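Local atomic coordinates of Abbfa_003403 (Acinetobacter baumannii, PDB entry 4ZXH), a protein that is a four-domain nonribosomal peptide synthetase that probably activates an amino acid, carries it on a phosphopantetheine arm, condenses it with a second substrate and releases the product. Residues N652-I666 / E677-C691. Residues are numbered along the deposited sequence; the frame is centred on the assembly and turned at random.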
ATOM      1  N   ASN A 652       1.520  35.737 -21.462  1.00 45.93           N
ATOM      2  CA  ASN A 652       0.503  36.173 -22.402  1.00 43.08           C
ATOM      3  C   ASN A 652       0.314  35.224 -23.576  1.00 50.32           C
ATOM      4  O   ASN A 652      -0.786  35.146 -24.108  1.00 59.20           O
ATOM      5  CB  ASN A 652       0.805  37.559 -22.943  1.00 38.59           C
ATOM      6  CG  ASN A 652      -0.294  38.056 -23.857  1.00 48.08           C
ATOM      7  OD1 ASN A 652      -1.420  38.283 -23.405  1.00 55.88           O
ATOM      8  ND2 ASN A 652       0.011  38.196 -25.154  1.00 44.23           N
ATOM      9  N   ASP A 653       1.378  34.521 -23.983  1.00 54.03           N
ATOM     10  CA  ASP A 653       1.304  33.529 -25.075  1.00 56.29           C
ATOM     11  C   ASP A 653       0.270  32.458 -24.745  1.00 56.46           C
ATOM     12  O   ASP A 653      -0.459  31.981 -25.616  1.00 58.24           O
ATOM     13  CB  ASP A 653       2.662  32.852 -25.315  1.00 53.86           C
ATOM     14  CG  ASP A 653       3.673  33.763 -25.997  1.00 56.07           C
ATOM     15  OD1 ASP A 653       3.262  34.722 -26.688  1.00 55.38           O
ATOM     16  OD2 ASP A 653       4.888  33.504 -25.838  1.00 54.28           O
ATOM     17  N   ARG A 654       0.221  32.106 -23.464  1.00 52.80           N
ATOM     18  CA  ARG A 654      -0.684  31.100 -22.932  1.00 55.12           C
ATOM     19  C   ARG A 654      -2.083  31.632 -22.605  1.00 57.98           C
ATOM     20  O   ARG A 654      -3.070  30.902 -22.715  1.00 64.83           O
ATOM     21  CB  ARG A 654      -0.058  30.484 -21.676  1.00 54.42           C
ATOM     22  CG  ARG A 654       1.258  29.787 -21.964  1.00 49.12           C
ATOM     23  CD  ARG A 654       2.128  29.640 -20.739  1.00 42.70           C
ATOM     24  NE  ARG A 654       3.219  28.706 -21.002  1.00 55.30           N
ATOM     25  CZ  ARG A 654       4.259  28.949 -21.797  1.00 59.42           C
ATOM     26  NH1 ARG A 654       4.376  30.106 -22.432  1.00 59.83           N
ATOM     27  NH2 ARG A 654       5.185  28.019 -21.966  1.00 63.48           N
ATOM     28  N   LEU A 655      -2.167  32.896 -22.200  1.00 56.10           N
ATOM     29  CA  LEU A 655      -3.426  33.456 -21.717  1.00 53.98           C
ATOM     30  C   LEU A 655      -4.139  34.305 -22.749  1.00 57.75           C
ATOM     31  O   LEU A 655      -5.357  34.459 -22.679  1.00 63.09           O
ATOM     32  CB  LEU A 655      -3.186  34.299 -20.469  1.00 53.46           C
ATOM     33  CG  LEU A 655      -2.722  33.523 -19.245  1.00 45.02           C
ATOM     34  CD1 LEU A 655      -2.544  34.476 -18.101  1.00 34.36           C
ATOM     35  CD2 LEU A 655      -3.731  32.439 -18.913  1.00 46.44           C
ATOM     36  N   GLN A 656      -3.374  34.863 -23.685  1.00 56.76           N
ATOM     37  CA  GLN A 656      -3.914  35.702 -24.755  1.00 56.58           C
ATOM     38  C   GLN A 656      -4.839  36.777 -24.196  1.00 57.89           C
ATOM     39  O   GLN A 656      -6.023  36.822 -24.534  1.00 61.10           O
ATOM     40  CB  GLN A 656      -4.657  34.847 -25.788  1.00 61.41           C
ATOM     41  CG  GLN A 656      -3.763  33.915 -26.604  1.00 67.65           C
ATOM     42  CD  GLN A 656      -2.848  34.667 -27.558  1.00 81.42           C
ATOM     43  OE1 GLN A 656      -1.743  35.071 -27.191  1.00 84.04           O
ATOM     44  NE2 GLN A 656      -3.301  34.848 -28.794  1.00 89.69           N
ATOM     45  N   VAL A 657      -4.292  37.621 -23.323  1.00 56.95           N
ATOM     46  CA  VAL A 657      -5.063  38.656 -22.642  1.00 52.45           C
ATOM     47  C   VAL A 657      -5.493  39.743 -23.631  1.00 58.55           C
ATOM     48  O   VAL A 657      -4.730  40.137 -24.515  1.00 64.45           O
ATOM     49  CB  VAL A 657      -4.253  39.269 -21.472  1.00 47.45           C
ATOM     50  CG1 VAL A 657      -4.971  40.460 -20.859  1.00 40.10           C
ATOM     51  CG2 VAL A 657      -3.999  38.228 -20.408  1.00 38.44           C
ATOM     52  N   THR A 658      -6.736  40.196 -23.493  1.00 56.28           N
ATOM     53  CA  THR A 658      -7.322  41.151 -24.420  1.00 57.66           C
ATOM     54  C   THR A 658      -8.073  42.233 -23.683  1.00 62.02           C
ATOM     55  O   THR A 658      -8.004  42.328 -22.465  1.00 63.73           O
ATOM     56  CB  THR A 658      -8.315  40.492 -25.362  1.00 62.27           C
ATOM     57  OG1 THR A 658      -9.503  40.174 -24.623  1.00 66.32           O
ATOM     58  CG2 THR A 658      -7.732  39.225 -25.970  1.00 59.47           C
ATOM     59  N   THR A 659      -8.829  43.025 -24.429  1.00 66.72           N
ATOM     60  CA  THR A 659      -9.600  44.114 -23.848  1.00 68.89           C
ATOM     61  C   THR A 659     -10.719  43.591 -22.953  1.00 69.22           C
ATOM     62  O   THR A 659     -11.059  44.204 -21.935  1.00 63.46           O
ATOM     63  CB  THR A 659     -10.165  45.002 -24.954  1.00 78.64           C
ATOM     64  OG1 THR A 659      -9.094  45.767 -25.513  1.00 76.49           O
ATOM     65  CG2 THR A 659     -11.229  45.946 -24.420  1.00 88.29           C
ATOM     66  N   GLU A 660     -11.264  42.433 -23.316  1.00 72.52           N
ATOM     67  CA  GLU A 660     -12.387  41.859 -22.585  1.00 72.98           C
ATOM     68  C   GLU A 660     -11.957  41.087 -21.336  1.00 70.39           C
ATOM     69  O   GLU A 660     -12.792  40.545 -20.610  1.00 65.67           O
ATOM     70  CB  GLU A 660     -13.192  40.959 -23.516  1.00 76.43           C
ATOM     71  CG  GLU A 660     -13.850  41.733 -24.645  1.00 90.94           C
ATOM     72  CD  GLU A 660     -14.280  40.848 -25.798  1.00102.45           C
ATOM     73  OE1 GLU A 660     -15.501  40.641 -25.971  1.00110.88           O
ATOM     74  OE2 GLU A 660     -13.394  40.355 -26.529  1.00103.50           O
ATOM     75  N   THR A 661     -10.654  41.050 -21.077  1.00 73.49           N
ATOM     76  CA  THR A 661     -10.132  40.303 -19.935  1.00 67.26           C
ATOM     77  C   THR A 661     -10.522  40.943 -18.616  1.00 62.76           C
ATOM     78  O   THR A 661     -10.251  42.120 -18.387  1.00 57.94           O
ATOM     79  CB  THR A 661      -8.599  40.189 -19.960  1.00 55.20           C
ATOM     80  OG1 THR A 661      -8.176  39.485 -21.134  1.00 59.02           O
ATOM     81  CG2 THR A 661      -8.135  39.432 -18.747  1.00 40.84           C
ATOM     82  N   GLN A 662     -11.153  40.164 -17.746  1.00 58.48           N
ATOM     83  CA  GLN A 662     -11.444  40.634 -16.405  1.00 53.90           C
ATOM     84  C   GLN A 662     -10.877  39.664 -15.377  1.00 48.97           C
ATOM     85  O   GLN A 662     -11.402  38.575 -15.158  1.00 53.82           O
ATOM     86  CB  GLN A 662     -12.947  40.837 -16.222  1.00 53.95           C
ATOM     87  CG  GLN A 662     -13.453  42.030 -17.010  1.00 63.31           C
ATOM     88  CD  GLN A 662     -14.861  42.442 -16.646  1.00 74.94           C
ATOM     89  OE1 GLN A 662     -15.696  41.612 -16.294  1.00 80.69           O
ATOM     90  NE2 GLN A 662     -15.129  43.740 -16.717  1.00 79.20           N
ATOM     91  N   LEU A 663      -9.794  40.087 -14.739  1.00 45.82           N
ATOM     92  CA  LEU A 663      -9.037  39.231 -13.840  1.00 44.73           C
ATOM     93  C   LEU A 663      -9.304  39.577 -12.388  1.00 41.56           C
ATOM     94  O   LEU A 663      -9.239  40.748 -12.004  1.00 45.35           O
ATOM     95  CB  LEU A 663      -7.538  39.357 -14.136  1.00 44.53           C
ATOM     96  CG  LEU A 663      -6.586  38.308 -13.560  1.00 38.88           C
ATOM     97  CD1 LEU A 663      -5.419  38.204 -14.485  1.00 38.07           C
ATOM     98  CD2 LEU A 663      -6.108  38.662 -12.147  1.00 31.10           C
ATOM     99  N   LEU A 664      -9.592  38.560 -11.579  1.00 39.96           N
ATOM    100  CA  LEU A 664      -9.794  38.781 -10.155  1.00 41.97           C
ATOM    101  C   LEU A 664      -8.504  38.552  -9.384  1.00 42.22           C
ATOM    102  O   LEU A 664      -8.097  37.409  -9.161  1.00 48.21           O
ATOM    103  CB  LEU A 664     -10.888  37.878  -9.607  1.00 43.49           C
ATOM    104  CG  LEU A 664     -11.250  38.179  -8.153  1.00 40.05           C
ATOM    105  CD1 LEU A 664     -11.842  39.576  -8.039  1.00 38.63           C
ATOM    106  CD2 LEU A 664     -12.210  37.133  -7.589  1.00 37.51           C
ATOM    107  N   ALA A 665      -7.870  39.651  -8.980  1.00 36.61           N
ATOM    108  CA  ALA A 665      -6.645  39.598  -8.203  1.00 33.86           C
ATOM    109  C   ALA A 665      -6.908  39.395  -6.697  1.00 40.73           C
ATOM    110  O   ALA A 665      -7.467  40.266  -6.025  1.00 35.42           O
ATOM    111  CB  ALA A 665      -5.856  40.851  -8.435  1.00 29.28           C
ATOM    112  N   ILE A 666      -6.485  38.246  -6.171  1.00 44.30           N
ATOM    113  CA  ILE A 666      -6.771  37.883  -4.781  1.00 44.49           C
ATOM    114  C   ILE A 666      -5.520  37.676  -3.949  1.00 39.41           C
ATOM    115  O   ILE A 666      -5.591  37.592  -2.734  1.00 42.88           O
ATOM    116  CB  ILE A 666      -7.586  36.590  -4.691  1.00 37.66           C
ATOM    117  CG1 ILE A 666      -6.745  35.423  -5.175  1.00 38.57           C
ATOM    118  CG2 ILE A 666      -8.823  36.678  -5.554  1.00 33.75           C
ATOM    119  CD1 ILE A 666      -7.542  34.166  -5.286  1.00 47.80           C
ATOM    120  N   GLU A 677      -1.241  39.042 -11.613  1.00 38.76           N
ATOM    121  CA  GLU A 677      -2.632  39.394 -11.379  1.00 39.09           C
ATOM    122  C   GLU A 677      -2.863  40.896 -11.463  1.00 44.55           C
ATOM    123  O   GLU A 677      -3.897  41.355 -11.957  1.00 50.94           O
ATOM    124  CB  GLU A 677      -3.081  38.889 -10.004  1.00 34.15           C
ATOM    125  CG  GLU A 677      -2.705  37.448  -9.694  1.00 37.60           C
ATOM    126  CD  GLU A 677      -3.164  37.024  -8.308  1.00 43.74           C
ATOM    127  OE1 GLU A 677      -3.662  37.888  -7.550  1.00 47.86           O
ATOM    128  OE2 GLU A 677      -3.018  35.829  -7.970  1.00 39.78           O
ATOM    129  N   LEU A 678      -1.904  41.663 -10.964  1.00 40.48           N
ATOM    130  CA  LEU A 678      -2.063  43.108 -10.881  1.00 39.63           C
ATOM    131  C   LEU A 678      -1.639  43.852 -12.161  1.00 41.56           C
ATOM    132  O   LEU A 678      -1.990  45.008 -12.346  1.00 52.52           O
ATOM    133  CB  LEU A 678      -1.276  43.638  -9.677  1.00 30.76           C
ATOM    134  CG  LEU A 678      -1.712  43.075  -8.313  1.00 34.10           C
ATOM    135  CD1 LEU A 678      -0.728  43.472  -7.196  1.00 23.63           C
ATOM    136  CD2 LEU A 678      -3.157  43.481  -7.943  1.00 28.03           C
ATOM    137  N   LEU A 679      -0.905  43.195 -13.053  1.00 34.79           N
ATOM    138  CA  LEU A 679      -0.338  43.903 -14.195  1.00 38.56           C
ATOM    139  C   LEU A 679      -0.842  43.446 -15.550  1.00 42.93           C
ATOM    140  O   LEU A 679      -1.195  44.266 -16.392  1.00 53.59           O
ATOM    141  CB  LEU A 679       1.184  43.783 -14.190  1.00 40.85           C
ATOM    142  CG  LEU A 679       1.909  44.479 -13.042  1.00 39.84           C
ATOM    143  CD1 LEU A 679       3.416  44.364 -13.243  1.00 36.91           C
ATOM    144  CD2 LEU A 679       1.462  45.929 -12.934  1.00 37.15           C
ATOM    145  N   ILE A 680      -0.870  42.141 -15.781  1.00 42.36           N
ATOM    146  CA  ILE A 680      -1.005  41.683 -17.159  1.00 46.97           C
ATOM    147  C   ILE A 680      -2.290  42.119 -17.889  1.00 48.23           C
ATOM    148  O   ILE A 680      -2.263  42.223 -19.115  1.00 53.23           O
ATOM    149  CB  ILE A 680      -0.856  40.138 -17.269  1.00 38.52           C
ATOM    150  CG1 ILE A 680      -0.379  39.771 -18.682  1.00 41.00           C
ATOM    151  CG2 ILE A 680      -2.145  39.415 -16.900  1.00 36.44           C
ATOM    152  CD1 ILE A 680      -0.121  38.297 -18.900  1.00 42.73           C
ATOM    153  N   PRO A 681      -3.405  42.408 -17.172  1.00 46.63           N
ATOM    154  CA  PRO A 681      -4.466  42.916 -18.049  1.00 42.61           C
ATOM    155  C   PRO A 681      -4.194  44.362 -18.435  1.00 46.69           C
ATOM    156  O   PRO A 681      -4.629  44.795 -19.502  1.00 49.37           O
ATOM    157  CB  PRO A 681      -5.739  42.804 -17.193  1.00 40.56           C
ATOM    158  CG  PRO A 681      -5.366  41.931 -16.034  1.00 43.61           C
ATOM    159  CD  PRO A 681      -3.906  42.181 -15.805  1.00 42.64           C
ATOM    160  N   LEU A 682      -3.479  45.095 -17.581  1.00 46.53           N
ATOM    161  CA  LEU A 682      -3.169  46.491 -17.876  1.00 46.78           C
ATOM    162  C   LEU A 682      -2.269  46.616 -19.108  1.00 48.59           C
ATOM    163  O   LEU A 682      -2.352  47.592 -19.841  1.00 49.49           O
ATOM    164  CB  LEU A 682      -2.507  47.157 -16.688  1.00 32.89           C
ATOM    165  CG  LEU A 682      -3.327  47.235 -15.414  1.00 32.31           C
ATOM    166  CD1 LEU A 682      -2.477  47.874 -14.330  1.00 33.30           C
ATOM    167  CD2 LEU A 682      -4.601  48.027 -15.640  1.00 42.05           C
ATOM    168  N   MET A 683      -1.415  45.624 -19.339  1.00 49.99           N
ATOM    169  CA  MET A 683      -0.612  45.585 -20.560  1.00 49.40           C
ATOM    170  C   MET A 683      -1.463  45.474 -21.842  1.00 50.49           C
ATOM    171  O   MET A 683      -0.979  45.769 -22.945  1.00 54.42           O
ATOM    172  CB  MET A 683       0.386  44.418 -20.508  1.00 47.55           C
ATOM    173  CG  MET A 683       1.539  44.576 -19.519  1.00 45.14           C
ATOM    174  SD  MET A 683       2.364  43.005 -19.108  1.00 38.52           S
ATOM    175  CE  MET A 683       2.695  42.312 -20.722  1.00 33.88           C
ATOM    176  N   TYR A 684      -2.721  45.057 -21.720  1.00 46.22           N
ATOM    177  CA  TYR A 684      -3.493  44.778 -22.930  1.00 52.55           C
ATOM    178  C   TYR A 684      -4.858  45.472 -23.017  1.00 57.64           C
ATOM    179  O   TYR A 684      -5.564  45.327 -24.023  1.00 62.81           O
ATOM    180  CB  TYR A 684      -3.645  43.257 -23.086  1.00 52.98           C
ATOM    181  CG  TYR A 684      -2.305  42.596 -23.318  1.00 47.99           C
ATOM    182  CD1 TYR A 684      -1.683  42.676 -24.562  1.00 46.07           C
ATOM    183  CD2 TYR A 684      -1.632  41.941 -22.288  1.00 46.71           C
ATOM    184  CE1 TYR A 684      -0.446  42.108 -24.796  1.00 42.54           C
ATOM    185  CE2 TYR A 684      -0.380  41.357 -22.513  1.00 48.42           C
ATOM    186  CZ  TYR A 684       0.199  41.453 -23.778  1.00 51.15           C
ATOM    187  OH  TYR A 684       1.427  40.901 -24.036  1.00 55.40           O
ATOM    188  N   GLY A 685      -5.217  46.238 -21.987  1.00 47.55           N
ATOM    189  CA  GLY A 685      -6.414  47.061 -22.036  1.00 44.64           C
ATOM    190  C   GLY A 685      -7.601  46.510 -21.264  1.00 49.93           C
ATOM    191  O   GLY A 685      -8.693  47.100 -21.265  1.00 54.13           O
ATOM    192  N   GLY A 686      -7.387  45.375 -20.603  1.00 43.22           N
ATOM    193  CA  GLY A 686      -8.414  44.739 -19.796  1.00 47.25           C
ATOM    194  C   GLY A 686      -8.598  45.349 -18.414  1.00 46.14           C
ATOM    195  O   GLY A 686      -8.081  46.425 -18.131  1.00 46.92           O
ATOM    196  N   VAL A 687      -9.336  44.652 -17.553  1.00 50.20           N
ATOM    197  CA  VAL A 687      -9.674  45.155 -16.225  1.00 48.71           C
ATOM    198  C   VAL A 687      -9.084  44.323 -15.080  1.00 50.26           C
ATOM    199  O   VAL A 687      -9.185  43.092 -15.065  1.00 51.59           O
ATOM    200  CB  VAL A 687     -11.202  45.216 -16.041  1.00 42.65           C
ATOM    201  CG1 VAL A 687     -11.546  45.619 -14.621  1.00 41.76           C
ATOM    202  CG2 VAL A 687     -11.812  46.173 -17.040  1.00 45.10           C
ATOM    203  N   VAL A 688      -8.468  44.997 -14.114  1.00 47.79           N
ATOM    204  CA  VAL A 688      -8.058  44.331 -12.880  1.00 47.73           C
ATOM    205  C   VAL A 688      -9.093  44.571 -11.781  1.00 45.95           C
ATOM    206  O   VAL A 688      -9.318  45.709 -11.372  1.00 44.44           O
ATOM    207  CB  VAL A 688      -6.675  44.816 -12.377  1.00 41.51           C
ATOM    208  CG1 VAL A 688      -6.403  44.274 -10.973  1.00 38.54           C
ATOM    209  CG2 VAL A 688      -5.563  44.405 -13.335  1.00 35.40           C
ATOM    210  N   HIS A 689      -9.730  43.501 -11.316  1.00 42.47           N
ATOM    211  CA  HIS A 689     -10.578  43.588 -10.138  1.00 43.10           C
ATOM    212  C   HIS A 689      -9.730  43.328  -8.895  1.00 47.22           C
ATOM    213  O   HIS A 689      -9.327  42.188  -8.627  1.00 45.97           O
ATOM    214  CB  HIS A 689     -11.736  42.595 -10.230  1.00 40.68           C
ATOM    215  CG  HIS A 689     -12.651  42.858 -11.383  1.00 48.80           C
ATOM    216  ND1 HIS A 689     -13.863  43.499 -11.242  1.00 58.05           N
ATOM    217  CD2 HIS A 689     -12.516  42.594 -12.704  1.00 52.55           C
ATOM    218  CE1 HIS A 689     -14.440  43.610 -12.425  1.00 62.99           C
ATOM    219  NE2 HIS A 689     -13.642  43.071 -13.329  1.00 59.57           N
ATOM    220  N   VAL A 690      -9.426  44.388  -8.152  1.00 44.18           N
ATOM    221  CA  VAL A 690      -8.687  44.219  -6.909  1.00 41.32           C
ATOM    222  C   VAL A 690      -9.638  43.730  -5.822  1.00 47.45           C
ATOM    223  O   VAL A 690     -10.508  44.463  -5.350  1.00 53.39           O
ATOM    224  CB  VAL A 690      -7.993  45.512  -6.468  1.00 31.15           C
ATOM    225  CG1 VAL A 690      -7.222  45.271  -5.196  1.00 29.81           C
ATOM    226  CG2 VAL A 690      -7.059  45.995  -7.548  1.00 30.48           C
ATOM    227  N   CYS A 691      -9.471  42.467  -5.445  1.00 44.88           N
ATOM    228  CA  CYS A 691     -10.379  41.814  -4.513  1.00 40.63           C
ATOM    229  C   CYS A 691     -10.035  42.121  -3.064  1.00 43.93           C
ATOM    230  O   CYS A 691      -8.928  41.823  -2.610  1.00 45.94           O
ATOM    231  CB  CYS A 691     -10.357  40.302  -4.730  1.00 34.69           C
ATOM    232  SG  CYS A 691     -11.562  39.436  -3.726  1.00 47.87           S
TER
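Leu663 is the hydrophobic centre of this contact. Its CB meets Pro681 CG at 3.9 Å, the two side chains crossing at about a right angle. With CG anti to the backbone N (chi1 -165°), CD2 of Leu663 lies over the helix residue Glu677, 3.7 Å from its CB. Ala665 follows on the same sheet face and touches Glu677 CB and Leu678 CD2. The strands 662-665 and 687-690 are parallel neighbours, joined through helix 674-679 as a beta-alpha-beta unit of the adenylation domain. Five backbone hydrogen bonds run along the pair and just past its ends, from Val687 N to Thr661 O (2.8 Å) through to Cys691 N to Ala665 O. On the other face, the Gln662 chain meets the His689 ring at its edge, and Leu664 CD1 packs on Cys691 CB.

The end near helix 641-655 is partly exposed but closely packed. Val657 CG2 meets Ile680 CG2 at 4.1 Å, while CG1 lies by Pro681 and Tyr684 CB. The Asn652 amide lies nearly flat over one face of the Tyr684 ring, the planes 12° apart and OD1 toward the rim. The same OD1 accepts a hydrogen bond from Val657 N at 2.9 Å, which fixes the amide's rotation. The solvent side is the turn Thr658-Glu660. Beneath it, Gly686 CA makes a CA-H...O contact with Thr659 O (3.4 Å).

Glu677 is a buried acid. Its OE1 accepts a weak hydrogen bond from Ile666 N (3.2 Å), while OE2 is held by Thr667 and Gln715. The carboxylate therefore ties helix 674-679 to the chain just after strand 662-665 and to the neighbouring strand 713-716. The two bonds to OE2 would probably do most to stabilise a negative charge there.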